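Local coordinates for bifunctional protein PutA (Bdellovibrio bacteriovorus, PDB 5UR2), which probably oxidises the semialdehyde of L-glutamate to L-glutamate with NAD+, the second step of proline breakdown, and joins this activity to a flavin-dependent proline dehydrogenase in one chain, at residues A639-P644 and F773-Q778; Y710-A715 and Q737-R742; G820-K825 and F855-T860. All blocks are in the same frame, centred on the assembly; numbering follows the deposited sequence.

All three contacts belong to the aldehyde dehydrogenase half of the chain, and together they illustrate how loops and strand ends distant in sequence build one module. Interaction 2 is nested within the loop that interaction 1 closes, and interaction 3 follows both. Interactions 1 and 3 are neighbours, with centres 11 Å apart; they meet where Ser776 OG is hydrogen-bonded to Gly820 O and Gln778 OE1 takes a weak bond from Val823 N. Interaction 2 stands apart, its centre 28 Å from the first and 37 Å from the third, where strands 711-717 and 742-746 pair. The set thus runs from the sheet containing these strands, past the predicted active-site residues beside interaction 1, to the loops beside helix 825-841.

Interaction 1. Residues A639-P644 and F773-Q778; sequences APWNFP and FGFSGQ
Phe775 meets the loop 639-644 through one corner of its ring. CE2 lies 3.4 Å from Asn642 O, which meets the ring obliquely, neither over its face nor at its edge, and the same carbon comes within 4.1 Å of Trp641 CZ3 at the edge of the indole, near its plane. CG stands anti to the backbone N (chi1 -165°), which carries the ring out beside the carbonyl carbon to the opposing loop. The chain then turns tightly: Phe775, Ser776 and Gly777 all have positive phi, and Gln778 N closes back on Phe775 O at 3.0 Å.

Gln778 makes the polar link. Its carbonyl O accepts a nearly straight hydrogen bond from Asn642 ND2, 3.0 Å long (165° at the hydrogen) and lying in the plane of the asparagine amide. The glutamine side chain meanwhile crosses Trp641 at about a right angle, bringing OE1 to 3.4 Å from CH2 of that residue; indole and amide planes are 53° apart. OE1 also takes a weak hydrogen bond from Val823 N, while Lys585 NZ gives a hydrogen bond to Asn642 O.

The segment 639-644 carries the PWNFP signature of aldehyde dehydrogenases, whose asparagine in relatives helps form the oxyanion hole. Here the side chain of Asn642 lies about 5 Å from that of Cys780, the predicted nucleophile. Spending one amide hydrogen on Gln778 O probably helps to fix the rotation of the amide beside that cysteine, since the acceptor lies in its plane.

Interaction 2. Residues Y710-A715 and Q737-R742; sequences YTTTIA and QQHVKR
Arg742 pairs with Thr713 in a parallel beta bridge, and the backbone bonds are those expected of one. Arg742 N donates to Thr712 O at 3.0 Å, and Ile714 N donates to Arg742 O at 2.7 Å, so Arg742 straddles Thr713. Two CA-H...O contacts reinforce the pairing, Lys741 CA to Thr712 O and Thr713 CA to Arg742 O.

Ahead of the bridge side chains take over the polar contacts. His739 NE2 donates to Thr711 O at 2.7 Å; the acceptor lies at the ring's edge, near its plane, but the donor stands well above the carbonyl plane rather than on a lone pair. On the histidine's own side, Gln737 NE2 grips His739 O at 2.9 Å. The extended Lys741 chain passes Thr711 O, with CE 3.1 Å away, and its NZ is hydrogen-bonded to Val706 O and His708 O, at the end of helix 698-707.

The imidazole is sandwiched: Thr712 CG2 sits over the centre of one face, 3.7 Å from the ring centroid and 11° off the normal, a CH-pi contact, and Gln737 CG lies toward the rim of the opposite face.

Strands 711-717 and 742-746 are joined through helix 720-730 in a beta-alpha-beta crossover, as in Rossmann-type folds. Val740 and Arg742 also pack on Met727 and Ile951 of the second subunit, respectively. Because NE2 must carry a hydrogen to serve Thr711 O, that bond, with the packing on both faces, probably sets the imidazole's orientation, and it extends the strand pairing where backbone bridging has not begun.

Interaction 3. Residues G820-K825 and F855-T860; sequences GPVVDK and FFAPPT
Phe855 and Phe856, neighbours in sequence, send their rings to different parts of the segment 820-825. The ring of Phe855 lies flat against the start of helix 825-841: Lys825 N is 3.6 Å above its plane, over the centre, while Asp824 C sits over the same face toward the rim. The lysine chain crosses the phenyl at about a right angle, with CB 3.7 Å from CE1 of Phe855. CG is anti to the carbonyl carbon in Phe855 (chi1 -53°), which turns the ring against the backbone of this first turn of helix.

Phe856 instead runs alongside Pro821, both side chains pointing the same way. Pro821 CB stands over one face of the phenyl, 4.1 Å from its centroid and 19° off the normal, a CH-pi contact offset toward the rim. Val822 crosses Phe855 at about a right angle, with CG2 4.0 Å from Phe855 CB, and Val822 N donates to Phe855 O at 2.8 Å. A water completes the join, donating to Gly820 O at 2.8 Å and to Ala857 O at 2.9 Å.

Asp824 is the N-cap of helix 825-841, its OD1 bonding Ala827 N, and Lys825 NZ forms a salt bridge with Asp829. This is structural packing away from the predicted catalytic residues, joining the loop before helix 825-841 to that before strand 860-863. An aromatic face meets the helix's opening backbone; Phe855 O is met by one direct hydrogen bond, and Gly820 O, besides the bridging water, accepts from Ser776 OG.

Interaction 1. Residues A639-P644 and F773-Q778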
ATOM      1  N   ALA B 639      -6.703   5.762  26.252  1.00 21.79           N
ATOM      2  CA  ALA B 639      -7.768   4.952  25.688  1.00 25.87           C
ATOM      3  C   ALA B 639      -9.098   5.243  26.371  1.00 25.09           C
ATOM      4  O   ALA B 639      -9.134   5.650  27.534  1.00 20.54           O
ATOM      5  CB  ALA B 639      -7.454   3.454  25.811  1.00 17.02           C
ATOM      6  N   PRO B 640     -10.201   5.034  25.679  1.00 22.86           N
ATOM      7  CA  PRO B 640     -11.517   5.313  26.275  1.00 20.79           C
ATOM      8  C   PRO B 640     -12.058   4.125  27.059  1.00 23.48           C
ATOM      9  O   PRO B 640     -11.399   3.082  27.155  1.00 21.65           O
ATOM     10  CB  PRO B 640     -12.385   5.616  25.051  1.00 19.82           C
ATOM     11  CG  PRO B 640     -11.840   4.662  24.023  1.00 21.99           C
ATOM     12  CD  PRO B 640     -10.314   4.605  24.278  1.00 22.12           C
ATOM     13  N   TRP B 641     -13.249   4.286  27.646  1.00 28.02           N
ATOM     14  CA  TRP B 641     -13.887   3.228  28.421  1.00 28.52           C
ATOM     15  C   TRP B 641     -14.964   2.471  27.653  1.00 27.22           C
ATOM     16  O   TRP B 641     -15.379   1.400  28.109  1.00 20.84           O
ATOM     17  CB  TRP B 641     -14.507   3.804  29.707  1.00 26.54           C
ATOM     18  CG  TRP B 641     -15.312   5.036  29.444  1.00 26.58           C
ATOM     19  CD1 TRP B 641     -14.898   6.339  29.572  1.00 20.57           C
ATOM     20  CD2 TRP B 641     -16.666   5.090  28.961  1.00 18.18           C
ATOM     21  NE1 TRP B 641     -15.921   7.198  29.218  1.00 18.72           N
ATOM     22  CE2 TRP B 641     -17.009   6.457  28.827  1.00 22.70           C
ATOM     23  CE3 TRP B 641     -17.616   4.117  28.617  1.00 23.44           C
ATOM     24  CZ2 TRP B 641     -18.257   6.869  28.368  1.00 18.87           C
ATOM     25  CZ3 TRP B 641     -18.857   4.524  28.166  1.00 23.30           C
ATOM     26  CH2 TRP B 641     -19.167   5.893  28.043  1.00 20.91           C
ATOM     27  N   ASN B 642     -15.460   3.000  26.523  1.00 25.36           N
ATOM     28  CA  ASN B 642     -16.679   2.419  25.952  1.00 25.82           C
ATOM     29  C   ASN B 642     -16.422   1.140  25.162  1.00 26.11           C
ATOM     30  O   ASN B 642     -17.337   0.324  25.009  1.00 23.19           O
ATOM     31  CB  ASN B 642     -17.420   3.443  25.097  1.00 22.73           C
ATOM     32  CG  ASN B 642     -16.689   3.792  23.828  1.00 27.15           C
ATOM     33  OD1 ASN B 642     -15.459   3.795  23.779  1.00 24.58           O
ATOM     34  ND2 ASN B 642     -17.448   4.128  22.792  1.00 29.59           N
ATOM     35  N   PHE B 643     -15.223   0.955  24.611  1.00 22.75           N
ATOM     36  CA  PHE B 643     -14.781  -0.342  24.094  1.00 23.92           C
ATOM     37  C   PHE B 643     -13.527  -0.682  24.886  1.00 24.20           C
ATOM     38  O   PHE B 643     -12.403  -0.532  24.382  1.00 22.99           O
ATOM     39  CB  PHE B 643     -14.535  -0.323  22.586  1.00 24.69           C
ATOM     40  CG  PHE B 643     -15.796  -0.252  21.775  1.00 23.76           C
ATOM     41  CD1 PHE B 643     -16.416   0.964  21.542  1.00 25.83           C
ATOM     42  CD2 PHE B 643     -16.368  -1.405  21.257  1.00 27.50           C
ATOM     43  CE1 PHE B 643     -17.594   1.037  20.804  1.00 23.52           C
ATOM     44  CE2 PHE B 643     -17.546  -1.345  20.512  1.00 26.27           C
ATOM     45  CZ  PHE B 643     -18.162  -0.111  20.295  1.00 25.25           C
ATOM     46  N   PRO B 644     -13.689  -1.149  26.126  1.00 20.77           N
ATOM     47  CA  PRO B 644     -12.596  -1.039  27.111  1.00 19.54           C
ATOM     48  C   PRO B 644     -11.419  -1.967  26.863  1.00 22.57           C
ATOM     49  O   PRO B 644     -10.319  -1.649  27.327  1.00 23.97           O
ATOM     50  CB  PRO B 644     -13.295  -1.338  28.446  1.00 24.40           C
ATOM     51  CG  PRO B 644     -14.487  -2.171  28.070  1.00 29.82           C
ATOM     52  CD  PRO B 644     -14.930  -1.689  26.714  1.00 26.45           C
ATOM     53  N   PHE B 773     -29.588   2.728  20.274  1.00 26.46           N
ATOM     54  CA  PHE B 773     -29.691   2.318  21.665  1.00 22.00           C
ATOM     55  C   PHE B 773     -28.737   1.187  22.052  1.00 23.90           C
ATOM     56  O   PHE B 773     -28.598   0.899  23.244  1.00 25.29           O
ATOM     57  CB  PHE B 773     -31.149   1.925  21.991  1.00 22.13           C
ATOM     58  CG  PHE B 773     -32.141   3.066  21.816  1.00 24.89           C
ATOM     59  CD1 PHE B 773     -31.905   4.311  22.398  1.00 26.19           C
ATOM     60  CD2 PHE B 773     -33.297   2.901  21.056  1.00 24.70           C
ATOM     61  CE1 PHE B 773     -32.808   5.366  22.242  1.00 28.98           C
ATOM     62  CE2 PHE B 773     -34.207   3.963  20.890  1.00 21.41           C
ATOM     63  CZ  PHE B 773     -33.962   5.190  21.492  1.00 21.84           C
ATOM     64  N   GLY B 774     -28.047   0.567  21.100  1.00 24.07           N
ATOM     65  CA  GLY B 774     -26.971  -0.353  21.433  1.00 23.95           C
ATOM     66  C   GLY B 774     -25.927   0.289  22.335  1.00 26.00           C
ATOM     67  O   GLY B 774     -25.479   1.404  22.056  1.00 26.76           O
ATOM     68  N   PHE B 775     -25.557  -0.408  23.423  1.00 25.77           N
ATOM     69  CA  PHE B 775     -24.747   0.086  24.541  1.00 23.24           C
ATOM     70  C   PHE B 775     -25.229   1.468  24.979  1.00 22.74           C
ATOM     71  O   PHE B 775     -24.430   2.350  25.321  1.00 21.42           O
ATOM     72  CB  PHE B 775     -23.248   0.083  24.212  1.00 20.85           C
ATOM     73  CG  PHE B 775     -22.368   0.229  25.431  1.00 27.01           C
ATOM     74  CD1 PHE B 775     -22.756  -0.314  26.654  1.00 27.52           C
ATOM     75  CD2 PHE B 775     -21.158   0.921  25.361  1.00 25.01           C
ATOM     76  CE1 PHE B 775     -21.956  -0.166  27.810  1.00 21.74           C
ATOM     77  CE2 PHE B 775     -20.354   1.079  26.496  1.00 23.02           C
ATOM     78  CZ  PHE B 775     -20.752   0.533  27.723  1.00 27.56           C
ATOM     79  N   SER B 776     -26.552   1.649  24.962  1.00 21.54           N
ATOM     80  CA  SER B 776     -27.194   2.869  25.435  1.00 27.44           C
ATOM     81  C   SER B 776     -26.640   4.095  24.718  1.00 26.68           C
ATOM     82  O   SER B 776     -26.471   5.157  25.311  1.00 27.98           O
ATOM     83  CB  SER B 776     -27.057   3.004  26.951  1.00 33.00           C
ATOM     84  OG  SER B 776     -27.573   1.847  27.597  1.00 34.66           O
ATOM     85  N   GLY B 777     -26.316   3.925  23.436  1.00 24.53           N
ATOM     86  CA  GLY B 777     -25.858   5.027  22.626  1.00 24.82           C
ATOM     87  C   GLY B 777     -24.463   5.508  22.948  1.00 28.14           C
ATOM     88  O   GLY B 777     -24.043   6.533  22.407  1.00 23.05           O
ATOM     89  N   GLN B 778     -23.719   4.785  23.786  1.00 23.44           N
ATOM     90  CA  GLN B 778     -22.384   5.216  24.208  1.00 19.78           C
ATOM     91  C   GLN B 778     -21.310   4.734  23.226  1.00 25.13           C
ATOM     92  O   GLN B 778     -20.373   4.014  23.577  1.00 22.78           O
ATOM     93  CB  GLN B 778     -22.094   4.723  25.624  1.00 23.86           C
ATOM     94  CG  GLN B 778     -23.137   5.151  26.698  1.00 22.99           C
ATOM     95  CD  GLN B 778     -22.781   4.637  28.100  1.00 25.09           C
ATOM     96  OE1 GLN B 778     -22.392   5.416  28.977  1.00 25.85           O
ATOM     97  NE2 GLN B 778     -22.895   3.320  28.305  1.00 28.35           N
TER

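Interaction 2. Residues Y710-A715 and Q737-R742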
ATOM      1  N   TYR B 710      10.164  12.482  25.653  1.00 21.10           N
ATOM      2  CA  TYR B 710      10.431  11.228  24.967  1.00 22.17           C
ATOM      3  C   TYR B 710       9.251  10.752  24.133  1.00 22.55           C
ATOM      4  O   TYR B 710       9.439   9.912  23.252  1.00 22.81           O
ATOM      5  CB  TYR B 710      10.767  10.111  25.954  1.00 26.40           C
ATOM      6  CG  TYR B 710      12.078  10.214  26.691  1.00 29.27           C
ATOM      7  CD1 TYR B 710      13.106  11.036  26.248  1.00 32.71           C
ATOM      8  CD2 TYR B 710      12.285   9.463  27.843  1.00 27.04           C
ATOM      9  CE1 TYR B 710      14.310  11.111  26.956  1.00 39.41           C
ATOM     10  CE2 TYR B 710      13.465   9.530  28.545  1.00 34.19           C
ATOM     11  CZ  TYR B 710      14.473  10.346  28.109  1.00 37.96           C
ATOM     12  OH  TYR B 710      15.635  10.370  28.841  1.00 42.98           O
ATOM     13  N   THR B 711       8.046  11.238  24.404  1.00 26.21           N
ATOM     14  CA  THR B 711       6.861  10.762  23.698  1.00 22.19           C
ATOM     15  C   THR B 711       6.891  11.213  22.241  1.00 18.81           C
ATOM     16  O   THR B 711       6.878  12.412  21.959  1.00 18.66           O
ATOM     17  CB  THR B 711       5.604  11.284  24.387  1.00 17.58           C
ATOM     18  OG1 THR B 711       5.562  10.775  25.721  1.00 22.07           O
ATOM     19  CG2 THR B 711       4.357  10.861  23.628  1.00 22.39           C
ATOM     20  N   THR B 712       6.917  10.255  21.317  1.00 18.86           N
ATOM     21  CA  THR B 712       6.941  10.557  19.892  1.00 21.97           C
ATOM     22  C   THR B 712       5.569  10.493  19.249  1.00 21.68           C
ATOM     23  O   THR B 712       5.298  11.240  18.308  1.00 22.90           O
ATOM     24  CB  THR B 712       7.863   9.579  19.158  1.00 20.40           C
ATOM     25  OG1 THR B 712       7.378   8.243  19.326  1.00 19.89           O
ATOM     26  CG2 THR B 712       9.255   9.660  19.744  1.00 16.08           C
ATOM     27  N   THR B 713       4.700   9.630  19.753  1.00 20.98           N
ATOM     28  CA  THR B 713       3.412   9.363  19.151  1.00 18.96           C
ATOM     29  C   THR B 713       2.368   9.303  20.252  1.00 22.00           C
ATOM     30  O   THR B 713       2.603   8.691  21.302  1.00 23.50           O
ATOM     31  CB  THR B 713       3.490   8.038  18.378  1.00 22.74           C
ATOM     32  OG1 THR B 713       4.594   8.115  17.468  1.00 22.32           O
ATOM     33  CG2 THR B 713       2.195   7.732  17.628  1.00 14.96           C
ATOM     34  N   ILE B 714       1.224   9.947  20.024  1.00 20.35           N
ATOM     35  CA  ILE B 714       0.113   9.940  20.979  1.00 24.89           C
ATOM     36  C   ILE B 714      -1.110   9.356  20.283  1.00 22.35           C
ATOM     37  O   ILE B 714      -1.569   9.904  19.274  1.00 19.22           O
ATOM     38  CB  ILE B 714      -0.188  11.352  21.510  1.00 16.34           C
ATOM     39  CG1 ILE B 714       1.051  11.928  22.216  1.00 19.52           C
ATOM     40  CG2 ILE B 714      -1.383  11.306  22.437  1.00 17.16           C
ATOM     41  CD1 ILE B 714       1.059  13.468  22.326  1.00 20.65           C
ATOM     42  N   ALA B 715      -1.640   8.252  20.814  1.00 17.74           N
ATOM     43  CA  ALA B 715      -2.902   7.687  20.344  1.00 16.96           C
ATOM     44  C   ALA B 715      -3.956   7.971  21.403  1.00 21.07           C
ATOM     45  O   ALA B 715      -3.846   7.499  22.542  1.00 23.75           O
ATOM     46  CB  ALA B 715      -2.782   6.185  20.071  1.00 15.96           C
ATOM     47  N   GLN B 737      13.462  17.787  23.544  1.00 35.09           N
ATOM     48  CA  GLN B 737      12.707  17.007  22.571  1.00 30.58           C
ATOM     49  C   GLN B 737      13.345  17.186  21.193  1.00 29.21           C
ATOM     50  O   GLN B 737      13.511  18.317  20.716  1.00 32.05           O
ATOM     51  CB  GLN B 737      11.250  17.459  22.593  1.00 26.26           C
ATOM     52  CG  GLN B 737      10.284  16.682  21.719  1.00 30.12           C
ATOM     53  CD  GLN B 737       8.928  17.363  21.690  1.00 31.16           C
ATOM     54  OE1 GLN B 737       8.463  17.888  22.712  1.00 30.70           O
ATOM     55  NE2 GLN B 737       8.296  17.386  20.516  1.00 25.27           N
ATOM     56  N   GLN B 738      13.741  16.082  20.566  1.00 26.67           N
ATOM     57  CA  GLN B 738      14.360  16.196  19.247  1.00 30.75           C
ATOM     58  C   GLN B 738      13.550  15.447  18.197  1.00 25.27           C
ATOM     59  O   GLN B 738      14.097  14.705  17.376  1.00 28.48           O
ATOM     60  CB  GLN B 738      15.811  15.709  19.288  1.00 35.94           C
ATOM     61  CG  GLN B 738      16.652  16.545  20.258  1.00 43.78           C
ATOM     62  CD  GLN B 738      18.144  16.341  20.115  1.00 48.88           C
ATOM     63  OE1 GLN B 738      18.616  15.246  19.804  1.00 47.48           O
ATOM     64  NE2 GLN B 738      18.901  17.410  20.351  1.00 55.43           N
ATOM     65  N   HIS B 739      12.245  15.685  18.195  1.00 21.19           N
ATOM     66  CA  HIS B 739      11.345  15.099  17.214  1.00 22.93           C
ATOM     67  C   HIS B 739      10.047  15.882  17.226  1.00 24.59           C
ATOM     68  O   HIS B 739       9.775  16.673  18.138  1.00 27.10           O
ATOM     69  CB  HIS B 739      11.076  13.628  17.509  1.00 16.95           C
ATOM     70  CG  HIS B 739      10.437  13.403  18.845  1.00 28.59           C
ATOM     71  ND1 HIS B 739      11.169  13.106  19.975  1.00 26.66           N
ATOM     72  CD2 HIS B 739       9.142  13.464  19.239  1.00 24.89           C
ATOM     73  CE1 HIS B 739      10.349  12.968  21.003  1.00 27.88           C
ATOM     74  NE2 HIS B 739       9.114  13.182  20.583  1.00 30.31           N
ATOM     75  N   VAL B 740       9.246  15.629  16.198  1.00 20.29           N
ATOM     76  CA  VAL B 740       7.914  16.181  16.063  1.00 20.04           C
ATOM     77  C   VAL B 740       6.929  15.106  16.519  1.00 26.26           C
ATOM     78  O   VAL B 740       7.025  13.939  16.113  1.00 19.78           O
ATOM     79  CB  VAL B 740       7.639  16.622  14.612  1.00 21.08           C
ATOM     80  CG1 VAL B 740       6.267  17.283  14.492  1.00 20.86           C
ATOM     81  CG2 VAL B 740       8.720  17.583  14.125  1.00 29.48           C
ATOM     82  N   LYS B 741       6.005  15.488  17.385  1.00 23.46           N
ATOM     83  CA  LYS B 741       5.023  14.541  17.882  1.00 23.76           C
ATOM     84  C   LYS B 741       3.937  14.269  16.846  1.00 26.42           C
ATOM     85  O   LYS B 741       3.531  15.159  16.088  1.00 26.06           O
ATOM     86  CB  LYS B 741       4.415  15.051  19.192  1.00 20.32           C
ATOM     87  CG  LYS B 741       5.352  14.856  20.402  1.00 20.16           C
ATOM     88  CD  LYS B 741       4.820  15.452  21.690  1.00 17.59           C
ATOM     89  CE  LYS B 741       5.858  15.261  22.810  1.00 19.91           C
ATOM     90  NZ  LYS B 741       5.517  15.901  24.132  1.00 21.72           N
ATOM     91  N   ARG B 742       3.499  13.017  16.779  1.00 24.58           N
ATOM     92  CA  ARG B 742       2.380  12.644  15.936  1.00 21.39           C
ATOM     93  C   ARG B 742       1.197  12.271  16.810  1.00 27.93           C
ATOM     94  O   ARG B 742       1.344  11.477  17.749  1.00 17.72           O
ATOM     95  CB  ARG B 742       2.726  11.481  15.020  1.00 26.20           C
ATOM     96  CG  ARG B 742       1.467  10.944  14.322  1.00 30.44           C
ATOM     97  CD  ARG B 742       1.799   9.984  13.225  1.00 30.92           C
ATOM     98  NE  ARG B 742       2.474  10.664  12.130  1.00 36.69           N
ATOM     99  CZ  ARG B 742       3.382  10.085  11.353  1.00 39.39           C
ATOM    100  NH1 ARG B 742       3.726   8.801  11.555  1.00 26.57           N
ATOM    101  NH2 ARG B 742       3.949  10.795  10.382  1.00 41.62           N
TER

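Interaction 3. Residues G820-K825 and F855-T860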
ATOM      1  N   GLY B 820     -28.214  -1.565  29.102  1.00 22.50           N
ATOM      2  CA  GLY B 820     -27.943  -1.427  30.515  1.00 22.08           C
ATOM      3  C   GLY B 820     -27.747   0.028  30.884  1.00 23.32           C
ATOM      4  O   GLY B 820     -28.288   0.922  30.233  1.00 25.45           O
ATOM      5  N   PRO B 821     -26.931   0.297  31.899  1.00 23.86           N
ATOM      6  CA  PRO B 821     -26.740   1.674  32.372  1.00 24.35           C
ATOM      7  C   PRO B 821     -25.682   2.416  31.560  1.00 23.67           C
ATOM      8  O   PRO B 821     -24.929   1.825  30.797  1.00 22.38           O
ATOM      9  CB  PRO B 821     -26.278   1.471  33.822  1.00 21.31           C
ATOM     10  CG  PRO B 821     -25.413   0.203  33.712  1.00 20.68           C
ATOM     11  CD  PRO B 821     -26.116  -0.675  32.655  1.00 20.27           C
ATOM     12  N   VAL B 822     -25.624   3.743  31.747  1.00 25.76           N
ATOM     13  CA  VAL B 822     -24.500   4.508  31.199  1.00 24.67           C
ATOM     14  C   VAL B 822     -23.347   4.439  32.198  1.00 23.56           C
ATOM     15  O   VAL B 822     -23.491   3.872  33.284  1.00 26.47           O
ATOM     16  CB  VAL B 822     -24.870   5.971  30.871  1.00 33.59           C
ATOM     17  CG1 VAL B 822     -25.852   6.039  29.695  1.00 21.10           C
ATOM     18  CG2 VAL B 822     -25.403   6.705  32.116  1.00 22.01           C
ATOM     19  N   VAL B 823     -22.198   5.021  31.846  1.00 27.48           N
ATOM     20  CA  VAL B 823     -20.932   4.577  32.431  1.00 28.57           C
ATOM     21  C   VAL B 823     -20.783   5.007  33.895  1.00 29.38           C
ATOM     22  O   VAL B 823     -20.345   4.210  34.731  1.00 27.27           O
ATOM     23  CB  VAL B 823     -19.750   5.060  31.567  1.00 24.79           C
ATOM     24  CG1 VAL B 823     -19.631   6.577  31.592  1.00 25.27           C
ATOM     25  CG2 VAL B 823     -18.475   4.451  32.073  1.00 21.53           C
ATOM     26  N   ASP B 824     -21.145   6.247  34.244  1.00 30.20           N
ATOM     27  CA  ASP B 824     -20.905   6.742  35.603  1.00 33.41           C
ATOM     28  C   ASP B 824     -21.893   7.861  35.934  1.00 28.88           C
ATOM     29  O   ASP B 824     -22.697   8.284  35.096  1.00 29.50           O
ATOM     30  CB  ASP B 824     -19.439   7.192  35.804  1.00 24.60           C
ATOM     31  CG  ASP B 824     -19.013   8.345  34.869  1.00 32.40           C
ATOM     32  OD1 ASP B 824     -19.877   9.009  34.245  1.00 28.37           O
ATOM     33  OD2 ASP B 824     -17.786   8.589  34.769  1.00 37.37           O
ATOM     34  N   LYS B 825     -21.825   8.341  37.182  1.00 27.21           N
ATOM     35  CA  LYS B 825     -22.821   9.297  37.661  1.00 27.63           C
ATOM     36  C   LYS B 825     -22.734  10.627  36.908  1.00 29.19           C
ATOM     37  O   LYS B 825     -23.763  11.252  36.622  1.00 27.94           O
ATOM     38  CB  LYS B 825     -22.668   9.499  39.169  1.00 35.68           C
ATOM     39  CG  LYS B 825     -23.818  10.300  39.797  1.00 34.70           C
ATOM     40  CD  LYS B 825     -23.688  10.384  41.291  1.00 37.97           C
ATOM     41  CE  LYS B 825     -24.850  11.175  41.905  1.00 47.22           C
ATOM     42  NZ  LYS B 825     -25.072  12.524  41.291  1.00 43.42           N
ATOM     43  N   PHE B 855     -27.034   3.501  36.979  1.00 25.72           N
ATOM     44  CA  PHE B 855     -27.058   4.689  36.115  1.00 32.45           C
ATOM     45  C   PHE B 855     -27.891   4.437  34.855  1.00 32.45           C
ATOM     46  O   PHE B 855     -27.437   4.572  33.714  1.00 33.93           O
ATOM     47  CB  PHE B 855     -25.631   5.120  35.775  1.00 33.06           C
ATOM     48  CG  PHE B 855     -24.754   5.314  36.989  1.00 30.90           C
ATOM     49  CD1 PHE B 855     -25.201   6.065  38.058  1.00 24.23           C
ATOM     50  CD2 PHE B 855     -23.503   4.730  37.068  1.00 28.44           C
ATOM     51  CE1 PHE B 855     -24.411   6.248  39.200  1.00 28.04           C
ATOM     52  CE2 PHE B 855     -22.704   4.906  38.194  1.00 29.85           C
ATOM     53  CZ  PHE B 855     -23.161   5.667  39.262  1.00 28.00           C
ATOM     54  N   PHE B 856     -29.152   4.095  35.082  1.00 27.62           N
ATOM     55  CA  PHE B 856     -30.040   3.702  33.992  1.00 33.10           C
ATOM     56  C   PHE B 856     -30.676   4.961  33.425  1.00 31.29           C
ATOM     57  O   PHE B 856     -31.654   5.475  33.969  1.00 35.71           O
ATOM     58  CB  PHE B 856     -31.075   2.691  34.483  1.00 37.41           C
ATOM     59  CG  PHE B 856     -30.459   1.405  34.963  1.00 36.18           C
ATOM     60  CD1 PHE B 856     -30.051   0.431  34.060  1.00 26.61           C
ATOM     61  CD2 PHE B 856     -30.229   1.197  36.319  1.00 33.75           C
ATOM     62  CE1 PHE B 856     -29.459  -0.734  34.496  1.00 22.02           C
ATOM     63  CE2 PHE B 856     -29.635   0.029  36.764  1.00 29.93           C
ATOM     64  CZ  PHE B 856     -29.249  -0.944  35.844  1.00 25.48           C
ATOM     65  N   ALA B 857     -30.088   5.487  32.364  1.00 23.31           N
ATOM     66  CA  ALA B 857     -30.724   6.587  31.642  1.00 37.04           C
ATOM     67  C   ALA B 857     -31.743   6.022  30.642  1.00 31.55           C
ATOM     68  O   ALA B 857     -31.505   4.971  30.046  1.00 26.67           O
ATOM     69  CB  ALA B 857     -29.677   7.451  30.919  1.00 25.72           C
ATOM     70  N   PRO B 858     -32.890   6.674  30.462  1.00 24.18           N
ATOM     71  CA  PRO B 858     -33.956   6.094  29.638  1.00 24.14           C
ATOM     72  C   PRO B 858     -33.710   6.316  28.158  1.00 30.08           C
ATOM     73  O   PRO B 858     -33.222   7.379  27.750  1.00 30.76           O
ATOM     74  CB  PRO B 858     -35.203   6.858  30.097  1.00 25.57           C
ATOM     75  CG  PRO B 858     -34.662   8.216  30.477  1.00 28.03           C
ATOM     76  CD  PRO B 858     -33.287   7.960  31.063  1.00 25.05           C
ATOM     77  N   PRO B 859     -34.074   5.356  27.312  1.00 28.61           N
ATOM     78  CA  PRO B 859     -34.060   5.619  25.869  1.00 25.97           C
ATOM     79  C   PRO B 859     -35.144   6.637  25.544  1.00 28.89           C
ATOM     80  O   PRO B 859     -36.304   6.467  25.929  1.00 31.46           O
ATOM     81  CB  PRO B 859     -34.359   4.249  25.253  1.00 28.78           C
ATOM     82  CG  PRO B 859     -35.206   3.565  26.304  1.00 30.04           C
ATOM     83  CD  PRO B 859     -34.669   4.047  27.637  1.00 27.94           C
ATOM     84  N   THR B 860     -34.755   7.703  24.839  1.00 27.21           N
ATOM     85  CA  THR B 860     -35.597   8.879  24.644  1.00 25.27           C
ATOM     86  C   THR B 860     -35.552   9.316  23.187  1.00 28.50           C
ATOM     87  O   THR B 860     -34.464   9.442  22.616  1.00 26.93           O
ATOM     88  CB  THR B 860     -35.126  10.025  25.550  1.00 30.29           C
ATOM     89  OG1 THR B 860     -35.026   9.555  26.901  1.00 31.27           O
ATOM     90  CG2 THR B 860     -36.087  11.205  25.486  1.00 27.88           C
TER
HETATM   91  O   HOH W   1     -28.973   3.597  30.375  1.00 26.39           O